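Side-chain contacts in NUDIX hydrolase (Alicyclobacillus acidocaldarius subsp. acidocaldarius, PDB 3QSJ), which probably hydrolyses phosphorus-containing anhydride bonds as a Nudix-family enzyme, with a divalent metal ion such as magnesium or manganese as cofactor: residues S121-L124 and S125-L129; A213-A216 and M217-S221; V93-G96 and E97-M101. All coordinates share one frame; numbering follows the deposited sequence.

Contact 1 (S121-L124 and S125-L129); sequences SAWL and SARGL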
ATOM      1  N   SER A 121       2.176 -16.368   0.990  1.00 17.94           N
ATOM      2  CA  SER A 121       1.558 -17.253   1.983  1.00 19.04           C
ATOM      3  C   SER A 121       2.502 -18.406   2.380  1.00 23.85           C
ATOM      4  O   SER A 121       2.681 -18.681   3.581  1.00 20.92           O
ATOM      5  CB  SER A 121       0.231 -17.776   1.434  1.00 22.45           C
ATOM      6  OG  SER A 121      -0.357 -18.679   2.344  1.00 25.52           O
ATOM      7  N   ALA A 122       3.169 -19.007   1.387  1.00 21.40           N
ATOM      8  CA  ALA A 122       4.146 -20.081   1.560  1.00 22.35           C
ATOM      9  C   ALA A 122       5.364 -19.607   2.326  1.00 25.47           C
ATOM     10  O   ALA A 122       5.833 -20.312   3.228  1.00 25.11           O
ATOM     11  CB  ALA A 122       4.577 -20.616   0.201  1.00 23.98           C
ATOM     12  N   TRP A 123       5.890 -18.414   1.977  1.00 22.65           N
ATOM     13  CA  TRP A 123       7.086 -17.897   2.652  1.00 22.28           C
ATOM     14  C   TRP A 123       6.760 -17.669   4.143  1.00 23.72           C
ATOM     15  O   TRP A 123       7.582 -17.997   5.017  1.00 22.61           O
ATOM     16  CB  TRP A 123       7.549 -16.580   1.968  1.00 21.42           C
ATOM     17  CG  TRP A 123       8.859 -16.054   2.484  1.00 23.82           C
ATOM     18  CD1 TRP A 123      10.104 -16.288   1.957  1.00 28.18           C
ATOM     19  CD2 TRP A 123       9.052 -15.174   3.586  1.00 23.33           C
ATOM     20  NE1 TRP A 123      11.064 -15.656   2.721  1.00 28.34           N
ATOM     21  CE2 TRP A 123      10.442 -14.931   3.696  1.00 28.62           C
ATOM     22  CE3 TRP A 123       8.186 -14.549   4.496  1.00 24.27           C
ATOM     23  CZ2 TRP A 123      10.975 -14.116   4.692  1.00 27.31           C
ATOM     24  CZ3 TRP A 123       8.724 -13.787   5.507  1.00 26.94           C
ATOM     25  CH2 TRP A 123      10.098 -13.556   5.584  1.00 28.01           C
ATOM     26  N   LEU A 124       5.576 -17.094   4.425  1.00 18.01           N
ATOM     27  CA  LEU A 124       5.194 -16.827   5.815  1.00 16.88           C
ATOM     28  C   LEU A 124       4.956 -18.138   6.602  1.00 20.58           C
ATOM     29  O   LEU A 124       5.373 -18.249   7.757  1.00 21.02           O
ATOM     30  CB  LEU A 124       3.941 -15.951   5.882  1.00 16.59           C
ATOM     31  CG  LEU A 124       4.197 -14.490   5.397  1.00 17.73           C
ATOM     32  CD1 LEU A 124       2.892 -13.740   5.249  1.00 17.56           C
ATOM     33  CD2 LEU A 124       5.089 -13.712   6.443  1.00 17.58           C
ATOM     34  N   SER A 125       4.242 -19.108   5.973  1.00 17.08           N
ATOM     35  CA  SER A 125       3.830 -20.360   6.630  1.00 17.45           C
ATOM     36  C   SER A 125       4.988 -21.317   6.895  1.00 25.34           C
ATOM     37  O   SER A 125       4.927 -22.107   7.844  1.00 27.30           O
ATOM     38  CB  SER A 125       2.657 -21.010   5.902  1.00 21.69           C
ATOM     39  OG  SER A 125       3.034 -21.551   4.650  1.00 30.13           O
ATOM     40  N   ALA A 126       6.085 -21.183   6.144  1.00 23.26           N
ATOM     41  CA  ALA A 126       7.301 -21.978   6.411  1.00 25.35           C
ATOM     42  C   ALA A 126       8.017 -21.412   7.665  1.00 26.44           C
ATOM     43  O   ALA A 126       8.879 -22.076   8.274  1.00 27.97           O
ATOM     44  CB  ALA A 126       8.241 -21.918   5.194  1.00 26.39           C
ATOM     45  N   ARG A 127       7.647 -20.180   8.058  1.00 22.30           N
ATOM     46  CA  ARG A 127       8.305 -19.474   9.164  1.00 21.14           C
ATOM     47  C   ARG A 127       7.407 -19.273  10.401  1.00 23.76           C
ATOM     48  O   ARG A 127       7.885 -18.796  11.452  1.00 22.84           O
ATOM     49  CB  ARG A 127       8.838 -18.109   8.660  1.00 18.09           C
ATOM     50  CG  ARG A 127      10.044 -18.287   7.725  1.00 25.48           C
ATOM     51  CD  ARG A 127      10.331 -17.052   6.863  1.00 29.11           C
ATOM     52  NE  ARG A 127      11.528 -17.313   6.066  1.00 24.10           N
ATOM     53  CZ  ARG A 127      11.527 -18.040   4.952  1.00 29.40           C
ATOM     54  NH1 ARG A 127      10.398 -18.556   4.491  1.00 24.02           N
ATOM     55  NH2 ARG A 127      12.673 -18.334   4.338  1.00 28.61           N
ATOM     56  N   GLY A 128       6.126 -19.621  10.285  1.00 18.83           N
ATOM     57  CA  GLY A 128       5.203 -19.404  11.391  1.00 19.40           C
ATOM     58  C   GLY A 128       4.905 -17.939  11.633  1.00 22.02           C
ATOM     59  O   GLY A 128       4.546 -17.552  12.750  1.00 20.62           O
ATOM     60  N   LEU A 129       5.062 -17.099  10.597  1.00 18.86           N
ATOM     61  CA  LEU A 129       4.839 -15.650  10.699  1.00 17.77           C
ATOM     62  C   LEU A 129       3.470 -15.213  10.175  1.00 18.20           C
ATOM     63  O   LEU A 129       2.878 -15.908   9.334  1.00 18.62           O
ATOM     64  CB  LEU A 129       5.946 -14.935   9.881  1.00 16.90           C
ATOM     65  CG  LEU A 129       7.384 -15.144  10.348  1.00 19.54           C
ATOM     66  CD1 LEU A 129       8.317 -14.415   9.445  1.00 21.14           C
ATOM     67  CD2 LEU A 129       7.553 -14.782  11.796  1.00 21.37           C
TER
HETATM   68  O   HOH W   1       0.868 -21.151   2.953  1.00 28.76           O

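Contact 2 (A213-A216 and M217-S221); sequences AEIA and MSTLS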
ATOM      1  N   ALA A 213       2.900  11.681  11.894  1.00 20.74           N
ATOM      2  CA  ALA A 213       2.473  10.303  11.640  1.00 20.63           C
ATOM      3  C   ALA A 213       1.570   9.748  12.793  1.00 22.54           C
ATOM      4  O   ALA A 213       0.610   9.010  12.526  1.00 20.58           O
ATOM      5  CB  ALA A 213       3.729   9.444  11.474  1.00 22.70           C
ATOM      6  N   GLU A 214       1.878  10.080  14.077  1.00 20.23           N
ATOM      7  CA  GLU A 214       1.002   9.594  15.179  1.00 21.00           C
ATOM      8  C   GLU A 214      -0.410  10.158  15.039  1.00 22.91           C
ATOM      9  O   GLU A 214      -1.374   9.396  15.139  1.00 21.14           O
ATOM     10  CB  GLU A 214       1.613  10.021  16.525  1.00 23.55           C
ATOM     11  CG  GLU A 214       0.816   9.561  17.740  1.00 35.90           C
ATOM     12  CD  GLU A 214       1.404  10.100  19.021  1.00 53.31           C
ATOM     13  OE1 GLU A 214       2.637  10.317  19.052  1.00 43.87           O
ATOM     14  OE2 GLU A 214       0.630  10.376  19.966  1.00 48.14           O
ATOM     15  N   ILE A 215      -0.545  11.476  14.723  1.00 17.79           N
ATOM     16  CA  ILE A 215      -1.884  12.059  14.536  1.00 18.34           C
ATOM     17  C   ILE A 215      -2.563  11.413  13.331  1.00 19.44           C
ATOM     18  O   ILE A 215      -3.755  11.144  13.385  1.00 19.70           O
ATOM     19  CB  ILE A 215      -1.874  13.620  14.511  1.00 22.54           C
ATOM     20  CG1 ILE A 215      -1.420  14.242  15.884  1.00 25.49           C
ATOM     21  CG2 ILE A 215      -3.185  14.187  13.998  1.00 23.18           C
ATOM     22  CD1 ILE A 215      -2.256  13.802  17.128  1.00 32.90           C
ATOM     23  N   ALA A 216      -1.783  11.124  12.232  1.00 17.57           N
ATOM     24  CA  ALA A 216      -2.403  10.476  11.090  1.00 17.23           C
ATOM     25  C   ALA A 216      -2.956   9.087  11.452  1.00 18.82           C
ATOM     26  O   ALA A 216      -4.060   8.720  11.022  1.00 19.22           O
ATOM     27  CB  ALA A 216      -1.389  10.352   9.943  1.00 17.99           C
HETATM   28  N   MSE A 217      -2.190   8.289  12.233  1.00 17.65           N
HETATM   29  CA  MSE A 217      -2.611   6.926  12.588  1.00 16.15           C
HETATM   30  C   MSE A 217      -3.836   6.979  13.530  1.00 19.51           C
HETATM   31  O   MSE A 217      -4.524   5.963  13.638  1.00 20.52           O
HETATM   32  CB  MSE A 217      -1.453   6.144  13.252  1.00 16.61           C
HETATM   33  CG  MSE A 217      -0.390   5.723  12.256  1.00 20.00           C
HETATM   34 SE   MSE A 217      -1.177   4.517  10.852  0.78 22.85          SE
HETATM   35  CE  MSE A 217      -1.699   3.085  11.908  1.00 21.92           C
ATOM     36  N   SER A 218      -4.137   8.172  14.149  1.00 16.05           N
ATOM     37  CA  SER A 218      -5.292   8.336  14.991  1.00 17.63           C
ATOM     38  C   SER A 218      -6.513   8.958  14.314  1.00 21.04           C
ATOM     39  O   SER A 218      -7.580   8.912  14.897  1.00 20.64           O
ATOM     40  CB  SER A 218      -4.935   9.279  16.163  1.00 23.70           C
ATOM     41  OG  SER A 218      -4.359   8.548  17.210  1.00 31.88           O
ATOM     42  N   THR A 219      -6.359   9.645  13.153  1.00 18.70           N
ATOM     43  CA  THR A 219      -7.436  10.478  12.645  1.00 19.40           C
ATOM     44  C   THR A 219      -7.612  10.407  11.150  1.00 20.78           C
ATOM     45  O   THR A 219      -8.664  10.864  10.665  1.00 20.96           O
ATOM     46  CB  THR A 219      -7.119  11.990  12.916  1.00 24.73           C
ATOM     47  OG1 THR A 219      -5.939  12.377  12.175  1.00 21.22           O
ATOM     48  CG2 THR A 219      -6.965  12.350  14.359  1.00 24.40           C
ATOM     49  N   LEU A 220      -6.586   9.963  10.406  1.00 18.57           N
ATOM     50  CA  LEU A 220      -6.733  10.052   8.954  1.00 19.65           C
ATOM     51  C   LEU A 220      -7.941   9.362   8.395  1.00 22.86           C
ATOM     52  O   LEU A 220      -8.225   8.198   8.698  1.00 19.93           O
ATOM     53  CB  LEU A 220      -5.469   9.633   8.185  1.00 18.68           C
ATOM     54  CG  LEU A 220      -5.158  10.514   6.969  1.00 21.62           C
ATOM     55  CD1 LEU A 220      -4.548  11.843   7.423  1.00 23.21           C
ATOM     56  CD2 LEU A 220      -4.176   9.772   6.049  1.00 21.24           C
ATOM     57  N   SER A 221      -8.605  10.077   7.499  1.00 21.72           N
ATOM     58  CA  SER A 221      -9.764   9.521   6.819  1.00 25.31           C
ATOM     59  C   SER A 221     -10.007  10.310   5.566  1.00 38.71           C
ATOM     60  O   SER A 221     -10.110  11.557   5.612  1.00 41.64           O
ATOM     61  CB  SER A 221     -11.001   9.606   7.706  1.00 35.73           C
ATOM     62  OG  SER A 221     -12.169   9.432   6.923  1.00 47.76           O
TER
HETATM   63  O   HOH W   2      -1.693   7.230  16.811  0.53 21.36           O

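Contact 3 (V93-G96 and E97-M101); sequences VRDG and EGTKM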
ATOM      1  N   VAL A  93       4.952  -7.510   9.978  1.00 14.77           N
ATOM      2  CA  VAL A  93       5.091  -8.973  10.168  1.00 13.15           C
ATOM      3  C   VAL A  93       5.610  -9.235  11.589  1.00 18.34           C
ATOM      4  O   VAL A  93       6.499  -8.491  12.090  1.00 17.23           O
ATOM      5  CB  VAL A  93       5.991  -9.589   9.066  1.00 17.38           C
ATOM      6  CG1 VAL A  93       6.377 -11.058   9.362  1.00 19.24           C
ATOM      7  CG2 VAL A  93       5.284  -9.502   7.700  1.00 16.61           C
ATOM      8  N   ARG A  94       5.108 -10.338  12.214  1.00 15.19           N
ATOM      9  CA  ARG A  94       5.621 -10.737  13.531  1.00 16.56           C
ATOM     10  C   ARG A  94       5.447 -12.242  13.712  1.00 19.33           C
ATOM     11  O   ARG A  94       4.709 -12.877  12.952  1.00 18.28           O
ATOM     12  CB  ARG A  94       4.800 -10.007  14.624  1.00 16.40           C
ATOM     13  CG  ARG A  94       3.295 -10.172  14.453  1.00 19.22           C
ATOM     14  CD  ARG A  94       2.589  -9.790  15.746  1.00 18.37           C
ATOM     15  NE  ARG A  94       2.614 -10.937  16.643  1.00 17.98           N
ATOM     16  CZ  ARG A  94       1.908 -10.999  17.760  1.00 21.93           C
ATOM     17  NH1 ARG A  94       1.089 -10.001  18.092  1.00 21.43           N
ATOM     18  NH2 ARG A  94       1.972 -12.078  18.530  1.00 20.28           N
ATOM     19  N   ASP A  95       6.026 -12.798  14.784  1.00 17.67           N
ATOM     20  CA  ASP A  95       5.790 -14.222  15.079  1.00 17.85           C
ATOM     21  C   ASP A  95       4.837 -14.316  16.298  1.00 22.45           C
ATOM     22  O   ASP A  95       4.372 -13.294  16.815  1.00 20.00           O
ATOM     23  CB  ASP A  95       7.106 -14.950  15.348  1.00 20.50           C
ATOM     24  CG  ASP A  95       7.927 -14.444  16.509  1.00 27.65           C
ATOM     25  OD1 ASP A  95       7.375 -13.692  17.356  1.00 24.72           O
ATOM     26  OD2 ASP A  95       9.101 -14.848  16.614  1.00 26.62           O
ATOM     27  N   GLY A  96       4.590 -15.538  16.786  1.00 21.72           N
ATOM     28  CA  GLY A  96       3.681 -15.750  17.903  1.00 21.81           C
ATOM     29  C   GLY A  96       4.126 -15.108  19.194  1.00 27.43           C
ATOM     30  O   GLY A  96       3.299 -14.829  20.048  1.00 29.78           O
ATOM     31  N   GLU A  97       5.440 -14.903  19.360  1.00 23.00           N
ATOM     32  CA  GLU A  97       5.974 -14.258  20.565  1.00 22.25           C
ATOM     33  C   GLU A  97       5.961 -12.719  20.436  1.00 23.36           C
ATOM     34  O   GLU A  97       6.315 -12.048  21.392  1.00 22.18           O
ATOM     35  CB  GLU A  97       7.397 -14.765  20.877  1.00 24.51           C
ATOM     36  CG  GLU A  97       7.484 -16.242  21.250  1.00 30.45           C
ATOM     37  CD  GLU A  97       8.902 -16.753  21.418  1.00 63.74           C
ATOM     38  OE1 GLU A  97       9.850 -16.103  20.914  1.00 38.19           O
ATOM     39  OE2 GLU A  97       9.062 -17.819  22.056  1.00 67.40           O
ATOM     40  N   GLY A  98       5.485 -12.176  19.305  1.00 21.78           N
ATOM     41  CA  GLY A  98       5.395 -10.725  19.156  1.00 20.26           C
ATOM     42  C   GLY A  98       6.641 -10.054  18.623  1.00 20.93           C
ATOM     43  O   GLY A  98       6.695  -8.818  18.501  1.00 22.61           O
ATOM     44  N   THR A  99       7.641 -10.857  18.256  1.00 20.47           N
ATOM     45  CA  THR A  99       8.886 -10.327  17.713  1.00 20.77           C
ATOM     46  C   THR A  99       8.590  -9.821  16.315  1.00 24.78           C
ATOM     47  O   THR A  99       8.122 -10.601  15.494  1.00 22.32           O
ATOM     48  CB  THR A  99       9.962 -11.436  17.727  1.00 22.44           C
ATOM     49  OG1 THR A  99      10.137 -11.861  19.080  1.00 24.27           O
ATOM     50  CG2 THR A  99      11.288 -11.004  17.073  1.00 22.51           C
ATOM     51  N   LYS A 100       8.916  -8.515  16.037  1.00 21.73           N
ATOM     52  CA  LYS A 100       8.673  -7.870  14.721  1.00 19.86           C
ATOM     53  C   LYS A 100       9.801  -8.137  13.718  1.00 24.58           C
ATOM     54  O   LYS A 100      10.991  -8.188  14.084  1.00 26.68           O
ATOM     55  CB  LYS A 100       8.498  -6.359  14.901  1.00 18.84           C
ATOM     56  CG  LYS A 100       7.369  -5.984  15.878  1.00 26.29           C
ATOM     57  CD  LYS A 100       7.380  -4.469  16.177  1.00 34.52           C
ATOM     58  CE  LYS A 100       6.003  -3.934  16.557  1.00 52.83           C
ATOM     59  NZ  LYS A 100       5.623  -4.299  17.957  1.00 59.20           N
HETATM   60  N   MSE A 101       9.439  -8.390  12.474  1.00 22.77           N
HETATM   61  CA  MSE A 101      10.418  -8.520  11.413  1.00 23.55           C
HETATM   62  C   MSE A 101      10.788  -7.075  11.049  1.00 30.09           C
HETATM   63  O   MSE A 101       9.886  -6.272  10.805  1.00 33.02           O
HETATM   64  CB  MSE A 101       9.797  -9.226  10.185  1.00 25.36           C
HETATM   65  CG  MSE A 101      10.612  -8.978   8.925  1.00 29.87           C
HETATM   66 SE   MSE A 101       9.868 -10.002   7.424  0.53 31.59          SE
HETATM   67  CE  MSE A 101      10.441 -11.557   8.116  1.00 30.45           C
TER
HETATM   68  O   HOH W   3       7.581  -6.272   9.320  1.00 26.08           O
HETATM   69  O   HOH W   4      10.613 -14.490  18.677  1.00 29.02           O

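Contact 1 (S121-L124 and S125-L129)
Arg127 lays its guanidinium flat over one face of the Trp123 indole, the two planes only 4° apart. Arg127 CZ sits 3.6 Å from the centroid of the Trp123 five-membered ring, a cation-pi contact, while Arg127 CD covers the six-membered ring at 3.6 Å from its centroid in a CH-pi contact. The chain reaches back this way because it runs extended from CG to NE, with CG anti to the carbonyl carbon (chi1 -71°). Arg127 NH1 then donates to Trp123 O at 2.9 Å, on a lone pair in the carbonyl plane, so one residue offers both its ring and its backbone oxygen. The indole NE1 has a partner of its own, hydrogen-bonded to Glu109. Leu129 CD1 approaches the ring obliquely, 4.0 Å from Trp123 CZ3. Leu129 CB packs against Leu124 CD2 at 3.7 Å, the two leucines crossing at about a right angle. Leu124 O accepts from Arg127 N and, from the opposite face of its plane, from Leu129 N at 3.1 Å. This last i+5 bond, the positive phi of Gly128 (70°) and the apolar Leu124-Leu129 contact spanning the turn give helix 119-125 a C-terminal cap resembling a Schellman motif.

Contact 2 (A213-A216 and M217-S221)
Thr219 places OG1 between its own backbone N and carbonyl carbon (chi1 64°), which swings the hydroxyl back over the previous helical turn to donate to Ile215 O at 2.8 Å. Ile215 meets it with CG2: this methyl stands anti to the backbone N and beside the carbonyl carbon (chi1 to CG1 -64°), which turns it toward Thr219, 3.8 Å from Thr219 OG1, and the two branched side chains slant across one another. The hydroxyl comes in above the carbonyl plane of Ile215, 47° out of it, and Ser218 N reaches the same oxygen from the opposite face at 3.1 Å. Ser218 N also makes a weak bond to Glu214 O, which takes a water that in turn meets Ser218 OG.

Such a hydroxyl folded onto the carbonyl four residues back is a familiar arrangement in helices, here in helix 213-219, which lies against strands 7-18 and 151-160, Met217 touching Leu158 and Val160 and Leu220 touching Leu158. Ala216 O takes Thr219 N and Leu220 N from one face of its plane, the latter at 2.9 Å. Leu220 CB sits 3.3 Å from that Ala216 O. Selenomethionine Met217 passes its CG 3.4 Å from Ala213 O before bending away. Arg137 ties down the chain's exit, bonding Met217 O through NH1 and Leu220 O through NE.

Contact 3 (V93-G96 and E97-M101)
Val93 and the selenomethionine Met101 lie side by side and point the same way, Val93 CG1 4.0 Å from Met101 CB, and both rest on Leu129. Their backbones are joined by Met101 N to Val93 O at 3.0 Å, and a water links Val93 N with Met101 O. Next comes Arg94, bridged to Lys100 as a non-hydrogen-bonded antiparallel pair. Its side chain bends at chi3 (-83°) and runs forward alongside the turn, where NE and NH2 both grip Asp95 O, Arg94 NE at 2.9 Å. One face of the guanidinium covers Gly98, Arg94 CZ lying 3.8 Å from Gly98 CA, and the group also makes a cation-pi contact with Phe61. A leucine in place of Arg94 has neither nitrogen, and Asp95 O would probably be left with the turn bond from Gly98 N, and Phe61 without its cation.

Asp95 opens a type I turn, Gly98 N donating to Asp95 O at 2.9 Å; the return bond from Asp95 N to Thr99 O and the positive phi of Gly98 (88°) make this a beta hairpin with a type I turn and a G1 bulge. The Asp95 carboxylate folds over the turn, where its OD1 takes Thr99 N at 3.0 Å, from above the carboxylate plane, and Glu97 N weakly, as in an Asx turn. The other oxygen, Asp95 OD2, stands 4.5 Å from Glu97 OE1; one water donates to both and accepts from Thr99 OG1, which is likely to ease the repulsion. Gly96 carries the chain round the first corner, its C at the edge of the Arg94 guanidinium, and at the backbone angles of Gly98 a CB would collide with the carbonyl oxygen of Glu97.

Overall arrangement
Along the chain contact 3 comes first, then contact 1, then contact 2. Contacts 1 and 3 are surface neighbours, centres about 12 Å apart, and they touch: the Trp123 ring and Leu129 both meet the end of Met101, and Leu129 also packs on Asp95. Strand 93-94 pairs antiparallel with strand 130-131, which directly follows the capped end of helix 119-125, so the hairpin and the helix end pack together as one surface patch, each about 20 Å from the centre of the chain. Contact 2 stands apart, its centre about 30 Å from contact 1 and 24 Å from contact 3, on helix 213-219, which packs on strands 7-18 and 151-160 of the main mixed sheet. All three lie away from the calcium site.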